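Local coordinates for protein uncharacterized esterase YxiM (Bacillus subtilis, PDB 2O14) that probably hydrolyses esters, as a GDSL-family hydrolase that carries a galactose-binding-like beta domain in front of its catalytic domain, at residues Ser102-Met114 against Asn217-Lys229. Residues are numbered along the deposited sequence; the frame is centred on the assembly and turned at random.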
loop_
_atom_site.group_PDB
_atom_site.type_symbol
_atom_site.label_atom_id
_atom_site.label_comp_id
_atom_site.label_asym_id
_atom_site.label_seq_id
_atom_site.Cartn_x
_atom_site.Cartn_y
_atom_site.Cartn_z
ATOM N N SER A 102 -4.992 1.491 -8.778
ATOM C CA SER A 102 -5.240 0.996 -7.428
ATOM C C SER A 102 -6.517 0.169 -7.442
ATOM O O SER A 102 -7.309 0.248 -8.379
ATOM C CB SER A 102 -5.399 2.162 -6.445
ATOM O OG SER A 102 -4.162 2.836 -6.241
ATOM N N VAL A 103 -6.708 -0.636 -6.405
ATOM C CA VAL A 103 -7.901 -1.455 -6.299
ATOM C C VAL A 103 -8.726 -0.929 -5.139
ATOM O O VAL A 103 -8.177 -0.585 -4.087
ATOM C CB VAL A 103 -7.548 -2.936 -6.040
ATOM C CG1 VAL A 103 -8.805 -3.724 -5.710
ATOM C CG2 VAL A 103 -6.896 -3.533 -7.268
ATOM N N ALA A 104 -10.039 -0.849 -5.337
ATOM C CA ALA A 104 -10.953 -0.377 -4.298
ATOM C C ALA A 104 -12.028 -1.435 -4.053
ATOM O O ALA A 104 -12.441 -2.138 -4.969
ATOM C CB ALA A 104 -11.606 0.938 -4.730
ATOM N N ALA A 105 -12.479 -1.546 -2.812
ATOM C CA ALA A 105 -13.509 -2.515 -2.475
ATOM C C ALA A 105 -14.177 -2.037 -1.204
ATOM O O ALA A 105 -13.510 -1.558 -0.293
ATOM C CB ALA A 105 -12.895 -3.887 -2.271
ATOM N N GLU A 106 -15.500 -2.153 -1.155
ATOM C CA GLU A 106 -16.264 -1.716 0.004
ATOM C C GLU A 106 -16.103 -0.217 0.267
ATOM O O GLU A 106 -16.088 0.221 1.418
ATOM C CB GLU A 106 -15.846 -2.513 1.240
ATOM C CG GLU A 106 -16.003 -4.021 1.072
ATOM C CD GLU A 106 -17.382 -4.414 0.550
ATOM O OE1 GLU A 106 -17.493 -4.732 -0.656
ATOM O OE2 GLU A 106 -18.354 -4.393 1.344
ATOM N N GLY A 107 -15.963 0.556 -0.809
ATOM C CA GLY A 107 -15.838 2.001 -0.690
ATOM C C GLY A 107 -14.494 2.611 -0.326
ATOM O O GLY A 107 -14.414 3.828 -0.130
ATOM N N VAL A 108 -13.441 1.803 -0.242
ATOM C CA VAL A 108 -12.118 2.329 0.109
ATOM C C VAL A 108 -10.980 1.632 -0.632
ATOM O O VAL A 108 -11.160 0.545 -1.185
ATOM C CB VAL A 108 -11.834 2.197 1.626
ATOM C CG1 VAL A 108 -12.877 2.964 2.423
ATOM C CG2 VAL A 108 -11.830 0.732 2.034
ATOM N N PHE A 109 -9.808 2.262 -0.644
ATOM C CA PHE A 109 -8.646 1.670 -1.295
ATOM C C PHE A 109 -8.249 0.377 -0.588
ATOM O O PHE A 109 -8.348 0.281 0.639
ATOM C CB PHE A 109 -7.459 2.632 -1.249
ATOM C CG PHE A 109 -7.550 3.760 -2.233
ATOM C CD1 PHE A 109 -7.671 3.503 -3.594
ATOM C CD2 PHE A 109 -7.460 5.080 -1.807
ATOM C CE1 PHE A 109 -7.697 4.545 -4.524
ATOM C CE2 PHE A 109 -7.484 6.132 -2.728
ATOM C CZ PHE A 109 -7.601 5.862 -4.092
ATOM N N GLN A 110 -7.802 -0.610 -1.360
ATOM C CA GLN A 110 -7.355 -1.885 -0.802
ATOM C C GLN A 110 -5.894 -2.123 -1.209
ATOM O O GLN A 110 -5.091 -2.602 -0.406
ATOM C CB GLN A 110 -8.221 -3.035 -1.312
ATOM C CG GLN A 110 -9.708 -2.956 -0.955
ATOM C CD GLN A 110 -9.986 -3.173 0.522
ATOM O OE1 GLN A 110 -9.261 -3.896 1.202
ATOM N NE2 GLN A 110 -11.060 -2.569 1.018
ATOM N N VAL A 111 -5.557 -1.803 -2.457
ATOM C CA VAL A 111 -4.185 -1.962 -2.951
ATOM C C VAL A 111 -3.781 -0.651 -3.626
ATOM O O VAL A 111 -4.532 -0.117 -4.440
ATOM C CB VAL A 111 -4.057 -3.118 -3.986
ATOM C CG1 VAL A 111 -2.586 -3.345 -4.326
ATOM C CG2 VAL A 111 -4.667 -4.403 -3.430
ATOM N N ILE A 112 -2.596 -0.141 -3.301
ATOM C CA ILE A 112 -2.158 1.129 -3.865
ATOM C C ILE A 112 -1.119 1.075 -4.982
ATOM O O ILE A 112 -0.062 0.460 -4.843
ATOM C CB ILE A 112 -1.601 2.073 -2.759
ATOM C CG1 ILE A 112 -2.672 2.347 -1.696
ATOM C CG2 ILE A 112 -1.125 3.379 -3.385
ATOM C CD1 ILE A 112 -3.928 3.048 -2.225
ATOM N N ASN A 113 -1.440 1.740 -6.086
ATOM C CA ASN A 113 -0.555 1.862 -7.239
ATOM C C ASN A 113 0.175 0.631 -7.766
ATOM O O ASN A 113 1.407 0.595 -7.778
ATOM C CB ASN A 113 0.483 2.964 -6.971
ATOM C CG ASN A 113 -0.142 4.348 -6.880
ATOM O OD1 ASN A 113 0.389 5.230 -6.211
ATOM N ND2 ASN A 113 -1.265 4.547 -7.568
HETATM N N MSE A 114 -0.577 -0.369 -8.211
HETATM C CA MSE A 114 0.026 -1.552 -8.807
HETATM C C MSE A 114 0.437 -1.065 -10.204
HETATM O O MSE A 114 -0.222 -0.188 -10.769
HETATM C CB MSE A 114 -1.008 -2.678 -8.926
HETATM C CG MSE A 114 -1.527 -3.218 -7.600
HETATM SE SE MSE A 114 -3.104 -4.342 -7.867
HETATM C CE MSE A 114 -4.237 -2.958 -8.602
ATOM N N ASN A 217 -6.307 13.369 3.708
ATOM C CA ASN A 217 -7.509 13.765 2.982
ATOM C C ASN A 217 -7.936 13.048 1.707
ATOM O O ASN A 217 -9.125 13.045 1.380
ATOM C CB ASN A 217 -7.416 15.259 2.680
ATOM C CG ASN A 217 -7.181 16.084 3.927
ATOM O OD1 ASN A 217 -6.769 17.241 3.851
ATOM N ND2 ASN A 217 -7.450 15.494 5.085
ATOM N N ASP A 218 -7.004 12.428 0.990
ATOM C CA ASP A 218 -7.387 11.811 -0.275
ATOM C C ASP A 218 -7.658 10.309 -0.362
ATOM O O ASP A 218 -7.581 9.734 -1.446
ATOM C CB ASP A 218 -6.398 12.252 -1.368
ATOM C CG ASP A 218 -6.394 13.774 -1.564
ATOM O OD1 ASP A 218 -7.490 14.364 -1.588
ATOM O OD2 ASP A 218 -5.314 14.388 -1.695
ATOM N N GLY A 219 -7.986 9.674 0.761
ATOM C CA GLY A 219 -8.316 8.254 0.714
ATOM C C GLY A 219 -7.463 7.243 1.458
ATOM O O GLY A 219 -7.991 6.252 1.976
ATOM N N GLN A 220 -6.152 7.465 1.515
ATOM C CA GLN A 220 -5.276 6.521 2.195
ATOM C C GLN A 220 -5.590 6.341 3.678
ATOM O O GLN A 220 -5.652 5.211 4.157
ATOM C CB GLN A 220 -3.809 6.919 1.988
ATOM C CG GLN A 220 -3.267 6.457 0.637
ATOM C CD GLN A 220 -2.105 7.295 0.137
ATOM O OE1 GLN A 220 -2.280 8.459 -0.225
ATOM N NE2 GLN A 220 -0.913 6.707 0.111
ATOM N N LEU A 221 -5.799 7.429 4.413
ATOM C CA LEU A 221 -6.115 7.280 5.828
ATOM C C LEU A 221 -7.483 6.635 6.011
ATOM O O LEU A 221 -7.660 5.786 6.884
ATOM C CB LEU A 221 -6.102 8.628 6.547
ATOM C CG LEU A 221 -6.365 8.503 8.050
ATOM C CD1 LEU A 221 -5.206 7.757 8.714
ATOM C CD2 LEU A 221 -6.530 9.880 8.661
ATOM N N GLU A 222 -8.453 7.044 5.196
ATOM C CA GLU A 222 -9.804 6.487 5.287
ATOM C C GLU A 222 -9.778 4.973 5.103
ATOM O O GLU A 222 -10.467 4.246 5.817
ATOM C CB GLU A 222 -10.737 7.099 4.232
ATOM C CG GLU A 222 -12.146 6.492 4.265
ATOM C CD GLU A 222 -13.053 6.992 3.148
ATOM O OE1 GLU A 222 -12.569 7.700 2.241
ATOM O OE2 GLU A 222 -14.258 6.668 3.171
ATOM N N ALA A 223 -8.978 4.512 4.141
ATOM C CA ALA A 223 -8.847 3.088 3.846
ATOM C C ALA A 223 -8.321 2.306 5.044
ATOM O O ALA A 223 -8.723 1.167 5.277
ATOM C CB ALA A 223 -7.912 2.885 2.658
ATOM N N ILE A 224 -7.406 2.913 5.793
ATOM C CA ILE A 224 -6.835 2.259 6.962
ATOM C C ILE A 224 -7.771 2.322 8.171
ATOM O O ILE A 224 -7.875 1.355 8.923
ATOM C CB ILE A 224 -5.481 2.890 7.339
ATOM C CG1 ILE A 224 -4.470 2.651 6.213
ATOM C CG2 ILE A 224 -4.978 2.302 8.660
ATOM C CD1 ILE A 224 -3.147 3.356 6.419
ATOM N N LEU A 225 -8.442 3.456 8.360
ATOM C CA LEU A 225 -9.370 3.622 9.479
ATOM C C LEU A 225 -10.561 2.683 9.347
ATOM O O LEU A 225 -11.238 2.371 10.331
ATOM C CB LEU A 225 -9.859 5.072 9.549
ATOM C CG LEU A 225 -8.795 6.080 9.993
ATOM C CD1 LEU A 225 -9.294 7.503 9.791
ATOM C CD2 LEU A 225 -8.444 5.824 11.455
ATOM N N LYS A 226 -10.810 2.238 8.121
ATOM C CA LYS A 226 -11.905 1.327 7.835
ATOM C C LYS A 226 -11.718 -0.020 8.536
ATOM O O LYS A 226 -12.693 -0.649 8.948
ATOM C CB LYS A 226 -11.990 1.091 6.324
ATOM C CG LYS A 226 -13.081 0.121 5.878
ATOM C CD LYS A 226 -14.431 0.804 5.748
ATOM C CE LYS A 226 -15.476 -0.157 5.202
ATOM N NZ LYS A 226 -16.790 0.512 5.027
ATOM N N TYR A 227 -10.470 -0.456 8.683
ATOM C CA TYR A 227 -10.208 -1.762 9.282
ATOM C C TYR A 227 -9.296 -1.818 10.503
ATOM O O TYR A 227 -9.387 -2.757 11.291
ATOM C CB TYR A 227 -9.634 -2.703 8.220
ATOM C CG TYR A 227 -10.471 -2.808 6.970
ATOM C CD1 TYR A 227 -11.705 -3.457 6.985
ATOM C CD2 TYR A 227 -10.025 -2.268 5.763
ATOM C CE1 TYR A 227 -12.475 -3.571 5.825
ATOM C CE2 TYR A 227 -10.794 -2.375 4.593
ATOM C CZ TYR A 227 -12.014 -3.029 4.633
ATOM O OH TYR A 227 -12.772 -3.149 3.487
ATOM N N ILE A 228 -8.416 -0.837 10.669
ATOM C CA ILE A 228 -7.496 -0.862 11.804
ATOM C C ILE A 228 -8.235 -0.955 13.141
ATOM O O ILE A 228 -9.242 -0.287 13.359
ATOM C CB ILE A 228 -6.555 0.368 11.780
ATOM C CG1 ILE A 228 -5.286 0.062 12.580
ATOM C CG2 ILE A 228 -7.270 1.584 12.331
ATOM C CD1 ILE A 228 -4.162 1.072 12.368
ATOM N N LYS A 229 -7.729 -1.803 14.031
ATOM C CA LYS A 229 -8.346 -2.012 15.337
ATOM C C LYS A 229 -7.306 -2.367 16.398
ATOM O O LYS A 229 -6.113 -2.456 16.107
ATOM C CB LYS A 229 -9.378 -3.139 15.244
ATOM C CG LYS A 229 -8.822 -4.446 14.693
ATOM C CD LYS A 229 -9.898 -5.532 14.638
ATOM C CE LYS A 229 -9.402 -6.772 13.909
ATOM N NZ LYS A 229 -8.193 -7.354 14.540
HETATM O O HOH W 1 -16.460 2.497 2.739
HETATM O O HOH W 2 -8.073 -0.629 3.402
HETATM O O HOH W 3 -10.144 4.979 0.669
#
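V108 meets A223 where the edge of the galactose-binding-like beta domain packs against helix 220-225 of the GDSL hydrolase domain. The hairpin strand 108-110 crosses that helix at -80°, their axes 6.9 Å apart. From V108, CB sits 3.8 Å from A223 CA, CG1 lies alongside the end of the E222 chain, near CG as well as OE2, the latter salt-bridged to K75, and CG2 touches K226 CG and, obliquely, the ring of Y227. F109 continues the packing, its CB on A223 CB and its ring edge turned to the backbone of D218 and G219.

Q110 supplies the direct hydrogen bond across the interface. Bent at chi2 (-70°), its chain brings NE2 within 3.1 Å of Y227 OH, while the same NE2 also donates to A105 O at the hairpin end; the amide lies 61° from the tyrosine ring plane. A leucine here would probably leave both Y227 OH and A105 O without this donor and free the phenol to shift. Waters add further bridges: one donates to both F109 O and A223 O, and another accepts from F109 N and donates to G219 O, its oxygen 2.8 Å from that G219 O.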